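Local coordinates for 1-pyrroline-5-carboxylate dehydrogenase (PDB 1UZB), which probably oxidises 1-pyrroline-5-carboxylate, by way of its open-chain glutamate semialdehyde, to glutamate with a nicotinamide cofactor, a step of proline breakdown, at residues 312-317 / 323-328; 347-352 / 357-362. All coordinates share one frame; numbering follows the deposited sequence.

Contact 1: 312-317 / 323-328; sequences VSAYGF and SAASRL
S313 and A325 are joined by the one direct backbone hydrogen bond of this contact, from A325 N to S313 O at 3.0 Å. The bond is fairly straight (154° at the hydrogen), yet the donor stands above the carbonyl plane, 67° out of it. S313 lies in the last turn of its helix, and because the chain leaves helical geometry at G316, its carbonyl takes a donor from the strand instead. A weaker C-H approach joins it there, A324 CA standing 3.4 Å from S313 O. A second such contact runs the opposite way, from A314 CA to A325 O at 3.3 Å, and A314 CB comes within 3.2 Å of that oxygen.

The pairing belongs to a beta-alpha-beta unit in which helix 303-315 returns the chain from strand 293-297 to the neighbouring parallel strand 325-331. In aldehyde dehydrogenases the loop between this helix and strand carries the nucleophilic cysteine, so the contact probably lies at the base of the active-site loop.

Apolar contact is confined to methyl and methylene groups. S313 CB meets A325 CB at 3.6 Å, and A314 CB lies 4.4 Å from A325 CB; alanine suits both places because the backbones come within 4.5 Å at the A314 and A325 CA atoms. The serine hydroxyl lies beside its own backbone N (chi1 -62°), where it can hydrogen-bond to G309 O one turn back and to I475 N.

One water stands 2.9 Å from A314 O and equally far from A325 O, spanning the two carbonyls, although more acceptors surround it than it has protons.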
loop_
_atom_site.group_PDB
_atom_site.type_symbol
_atom_site.label_atom_id
_atom_site.label_comp_id
_atom_site.label_asym_id
_atom_site.label_seq_id
_atom_site.Cartn_x
_atom_site.Cartn_y
_atom_site.Cartn_z
ATOM N N VAL A 312 21.178 37.451 -1.966
ATOM C CA VAL A 312 20.108 37.078 -1.048
ATOM C C VAL A 312 20.656 36.174 0.061
ATOM O O VAL A 312 20.372 36.375 1.244
ATOM C CB VAL A 312 18.972 36.315 -1.788
ATOM C CG1 VAL A 312 18.046 35.640 -0.785
ATOM C CG2 VAL A 312 18.177 37.274 -2.658
ATOM N N SER A 313 21.455 35.187 -0.330
ATOM C CA SER A 313 22.018 34.234 0.624
ATOM C C SER A 313 23.018 34.826 1.605
ATOM O O SER A 313 23.091 34.400 2.758
ATOM C CB SER A 313 22.705 33.088 -0.120
ATOM O OG SER A 313 21.790 32.368 -0.926
ATOM N N ALA A 314 23.795 35.797 1.137
ATOM C CA ALA A 314 24.821 36.404 1.969
ATOM C C ALA A 314 24.337 37.525 2.864
ATOM O O ALA A 314 24.813 37.664 3.989
ATOM C CB ALA A 314 25.959 36.919 1.090
ATOM N N TYR A 315 23.375 38.308 2.384
ATOM C CA TYR A 315 22.920 39.462 3.137
ATOM C C TYR A 315 21.518 39.430 3.734
ATOM O O TYR A 315 21.129 40.367 4.433
ATOM C CB TYR A 315 23.135 40.710 2.273
ATOM C CG TYR A 315 24.577 40.847 1.815
ATOM C CD1 TYR A 315 25.613 40.992 2.739
ATOM C CD2 TYR A 315 24.913 40.783 0.464
ATOM C CE1 TYR A 315 26.947 41.067 2.328
ATOM C CE2 TYR A 315 26.241 40.855 0.044
ATOM C CZ TYR A 315 27.251 40.994 0.980
ATOM O OH TYR A 315 28.562 41.046 0.557
ATOM N N GLY A 316 20.761 38.366 3.470
ATOM C CA GLY A 316 19.434 38.251 4.059
ATOM C C GLY A 316 19.600 38.274 5.571
ATOM O O GLY A 316 20.462 37.580 6.112
ATOM N N PHE A 317 18.761 39.047 6.255
ATOM C CA PHE A 317 18.848 39.223 7.709
ATOM C C PHE A 317 20.290 39.519 8.128
ATOM O O PHE A 317 20.811 38.984 9.109
ATOM C CB PHE A 317 18.303 38.018 8.492
ATOM C CG PHE A 317 18.188 38.272 9.987
ATOM C CD1 PHE A 317 17.706 39.494 10.467
ATOM C CD2 PHE A 317 18.583 37.308 10.910
ATOM C CE1 PHE A 317 17.627 39.752 11.840
ATOM C CE2 PHE A 317 18.506 37.558 12.287
ATOM C CZ PHE A 317 18.028 38.784 12.751
ATOM N N SER A 323 22.755 29.320 7.839
ATOM C CA SER A 323 22.712 28.885 6.445
ATOM C C SER A 323 23.230 29.937 5.462
ATOM O O SER A 323 23.289 29.684 4.261
ATOM C CB SER A 323 21.268 28.550 6.064
ATOM O OG SER A 323 20.455 29.713 6.157
ATOM N N ALA A 324 23.590 31.114 5.966
ATOM C CA ALA A 324 24.054 32.204 5.111
ATOM C C ALA A 324 25.291 31.901 4.277
ATOM O O ALA A 324 26.223 31.235 4.732
ATOM C CB ALA A 324 24.314 33.449 5.959
ATOM N N ALA A 325 25.297 32.397 3.047
ATOM C CA ALA A 325 26.460 32.221 2.192
ATOM C C ALA A 325 27.521 33.210 2.670
ATOM O O ALA A 325 27.370 34.418 2.495
ATOM C CB ALA A 325 26.104 32.503 0.739
ATOM N N SER A 326 28.576 32.696 3.297
ATOM C CA SER A 326 29.665 33.546 3.767
ATOM C C SER A 326 30.897 33.335 2.892
ATOM O O SER A 326 31.903 34.033 3.035
ATOM C CB SER A 326 29.997 33.255 5.236
ATOM O OG SER A 326 30.319 31.894 5.446
ATOM N N ARG A 327 30.820 32.359 1.990
ATOM C CA ARG A 327 31.910 32.080 1.066
ATOM C C ARG A 327 31.346 31.987 -0.345
ATOM O O ARG A 327 30.294 31.380 -0.562
ATOM C CB ARG A 327 32.616 30.762 1.410
ATOM C CG ARG A 327 33.309 30.737 2.766
ATOM C CD ARG A 327 34.090 29.439 2.944
ATOM N NE ARG A 327 33.207 28.276 2.929
ATOM C CZ ARG A 327 33.584 27.051 2.573
ATOM N NH1 ARG A 327 32.700 26.061 2.595
ATOM N NH2 ARG A 327 34.833 26.816 2.184
ATOM N N LEU A 328 32.033 32.616 -1.294
ATOM C CA LEU A 328 31.644 32.572 -2.700
ATOM C C LEU A 328 32.868 32.014 -3.414
ATOM O O LEU A 328 33.906 32.669 -3.480
ATOM C CB LEU A 328 31.308 33.970 -3.229
ATOM C CG LEU A 328 30.969 34.020 -4.722
ATOM C CD1 LEU A 328 29.770 33.126 -5.022
ATOM C CD2 LEU A 328 30.680 35.450 -5.126
HETATM O O HOH W 1 27.128 36.201 4.779
#

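Contact 2: 347-352 / 357-362; sequences ERLSVG and NPDLGP
S350 and D359 grip each other twice, each backbone N-H meeting the other's side chain. S350 N gives a nearly straight bond to D359 OD2 (2.9 Å, 170° at the hydrogen), meeting the carboxylate on its anti side and close to its plane. In return D359 N donates to S350 OG at 2.9 Å. The serine oxygen sits between its own backbone N and carbonyl carbon (chi1 62°), which turns it to face that donor; its proton may also form a weak bond to OD2. A water gives D359 OD2 a further hydrogen, 3.0 Å away, and reaches R348 O only weakly.

Both segments belong to the loop between helices 332-346 and 366-379, which curls round to set them side by side in parallel, with a single beta bridge, V351 to L360. L360 N donates to S350 O at 2.9 Å, and G352 N to L360 O at 3.1 Å, so L360 is held through both its peptide groups. Q318 takes up the next donor, G361 N. P358, with no N-H to satisfy, lays its ring against G352, CG lying 3.4 Å from G352 O. Leucines fill the side turned to helix 303-315, L349 CD1 touching L360 CD1 at 3.9 Å.

With an alanine in place of D359, S350 N would probably lose its acceptor and the water its stronger partner, though the backbone bond to S350 OG could persist. Neutral donors, a backbone N-H and a water, probably stabilise the D359 carboxylate as the anion, and the two loop segments are fastened chiefly by polar bonds.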
loop_
_atom_site.group_PDB
_atom_site.type_symbol
_atom_site.label_atom_id
_atom_site.label_comp_id
_atom_site.label_asym_id
_atom_site.label_seq_id
_atom_site.Cartn_x
_atom_site.Cartn_y
_atom_site.Cartn_z
ATOM N N GLU A 347 26.062 46.786 -3.759
ATOM C CA GLU A 347 26.228 48.206 -3.469
ATOM C C GLU A 347 24.916 48.982 -3.529
ATOM O O GLU A 347 24.849 50.127 -3.080
ATOM C CB GLU A 347 27.254 48.832 -4.423
ATOM C CG GLU A 347 26.862 48.821 -5.888
ATOM C CD GLU A 347 27.929 49.437 -6.778
ATOM O OE1 GLU A 347 27.737 49.461 -8.012
ATOM O OE2 GLU A 347 28.960 49.898 -6.244
ATOM N N ARG A 348 23.871 48.362 -4.072
ATOM C CA ARG A 348 22.572 49.026 -4.175
ATOM C C ARG A 348 21.651 48.690 -3.005
ATOM O O ARG A 348 20.548 49.226 -2.899
ATOM C CB ARG A 348 21.870 48.643 -5.482
ATOM C CG ARG A 348 22.644 48.981 -6.743
ATOM C CD ARG A 348 21.709 49.081 -7.937
ATOM N NE ARG A 348 20.838 47.916 -8.069
ATOM C CZ ARG A 348 21.259 46.692 -8.374
ATOM N NH1 ARG A 348 22.548 46.463 -8.580
ATOM N NH2 ARG A 348 20.387 45.697 -8.473
ATOM N N LEU A 349 22.106 47.802 -2.131
ATOM C CA LEU A 349 21.311 47.392 -0.979
ATOM C C LEU A 349 21.120 48.524 0.026
ATOM O O LEU A 349 22.075 49.212 0.391
ATOM C CB LEU A 349 21.974 46.196 -0.287
ATOM C CG LEU A 349 22.102 44.901 -1.093
ATOM C CD1 LEU A 349 22.913 43.890 -0.295
ATOM C CD2 LEU A 349 20.719 44.350 -1.420
ATOM N N SER A 350 19.881 48.717 0.469
ATOM C CA SER A 350 19.584 49.754 1.449
ATOM C C SER A 350 19.798 49.210 2.857
ATOM O O SER A 350 19.592 48.020 3.113
ATOM C CB SER A 350 18.140 50.240 1.291
ATOM O OG SER A 350 17.211 49.195 1.515
ATOM N N VAL A 351 20.222 50.084 3.763
ATOM C CA VAL A 351 20.472 49.707 5.148
ATOM C C VAL A 351 19.841 50.754 6.054
ATOM O O VAL A 351 20.063 51.952 5.875
ATOM C CB VAL A 351 21.985 49.654 5.452
ATOM C CG1 VAL A 351 22.218 49.085 6.840
ATOM C CG2 VAL A 351 22.706 48.825 4.396
ATOM N N GLY A 352 19.054 50.314 7.027
ATOM C CA GLY A 352 18.428 51.266 7.923
ATOM C C GLY A 352 17.511 50.606 8.925
ATOM O O GLY A 352 17.492 49.382 9.027
ATOM N N ASN A 357 11.547 48.628 6.442
ATOM C CA ASN A 357 11.644 47.520 5.492
ATOM C C ASN A 357 12.793 47.676 4.497
ATOM O O ASN A 357 12.607 47.595 3.281
ATOM C CB ASN A 357 10.327 47.325 4.736
ATOM C CG ASN A 357 10.288 46.008 3.993
ATOM O OD1 ASN A 357 10.915 45.035 4.414
ATOM N ND2 ASN A 357 9.545 45.960 2.894
ATOM N N PRO A 358 14.010 47.902 5.007
ATOM C CA PRO A 358 15.187 48.063 4.154
ATOM C C PRO A 358 15.676 46.685 3.727
ATOM O O PRO A 358 15.165 45.669 4.203
ATOM C CB PRO A 358 16.176 48.740 5.085
ATOM C CG PRO A 358 15.897 48.031 6.379
ATOM C CD PRO A 358 14.378 48.035 6.430
ATOM N N ASP A 359 16.655 46.641 2.831
ATOM C CA ASP A 359 17.194 45.354 2.418
ATOM C C ASP A 359 17.910 44.742 3.617
ATOM O O ASP A 359 17.864 43.529 3.824
ATOM C CB ASP A 359 18.163 45.521 1.248
ATOM C CG ASP A 359 17.467 45.969 -0.019
ATOM O OD1 ASP A 359 16.411 45.389 -0.352
ATOM O OD2 ASP A 359 17.974 46.894 -0.684
ATOM N N LEU A 360 18.571 45.589 4.402
ATOM C CA LEU A 360 19.270 45.148 5.604
ATOM C C LEU A 360 18.931 46.027 6.792
ATOM O O LEU A 360 18.933 47.253 6.690
ATOM C CB LEU A 360 20.790 45.193 5.434
ATOM C CG LEU A 360 21.514 44.043 4.740
ATOM C CD1 LEU A 360 21.379 44.198 3.238
ATOM C CD2 LEU A 360 22.982 44.057 5.135
ATOM N N GLY A 361 18.619 45.389 7.909
ATOM C CA GLY A 361 18.358 46.123 9.127
ATOM C C GLY A 361 19.697 46.133 9.847
ATOM O O GLY A 361 20.740 45.984 9.210
ATOM N N PRO A 362 19.709 46.299 11.173
ATOM C CA PRO A 362 20.934 46.326 11.976
ATOM C C PRO A 362 21.305 44.919 12.424
ATOM O O PRO A 362 20.491 43.999 12.323
ATOM C CB PRO A 362 20.518 47.166 13.168
ATOM C CG PRO A 362 19.127 46.648 13.412
ATOM C CD PRO A 362 18.529 46.580 12.011
HETATM O O HOH W 2 18.490 46.768 -3.607
#

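How the contacts relate
Y315, at the end of the helix in contact 1, makes the direct contacts between the two: Y315 CD2 touches L349 CD1 at 3.8 Å, and Y315 O lies 3.7 Å from L360 CG. The leucines of contact 2 therefore rest on the helix whose residues S313 and A314 meet strand 325-331, with the centres of the contacts about 14 Å apart. Contact 1 closes first along the chain; helix 332-346 then leads to contact 2, which is farther from the chain's centre. Q318, just beyond 312-317, hydrogen-bonds to G361 and P362, tying the loop 357-362 to the segment that, in this family, approaches the catalytic cysteine.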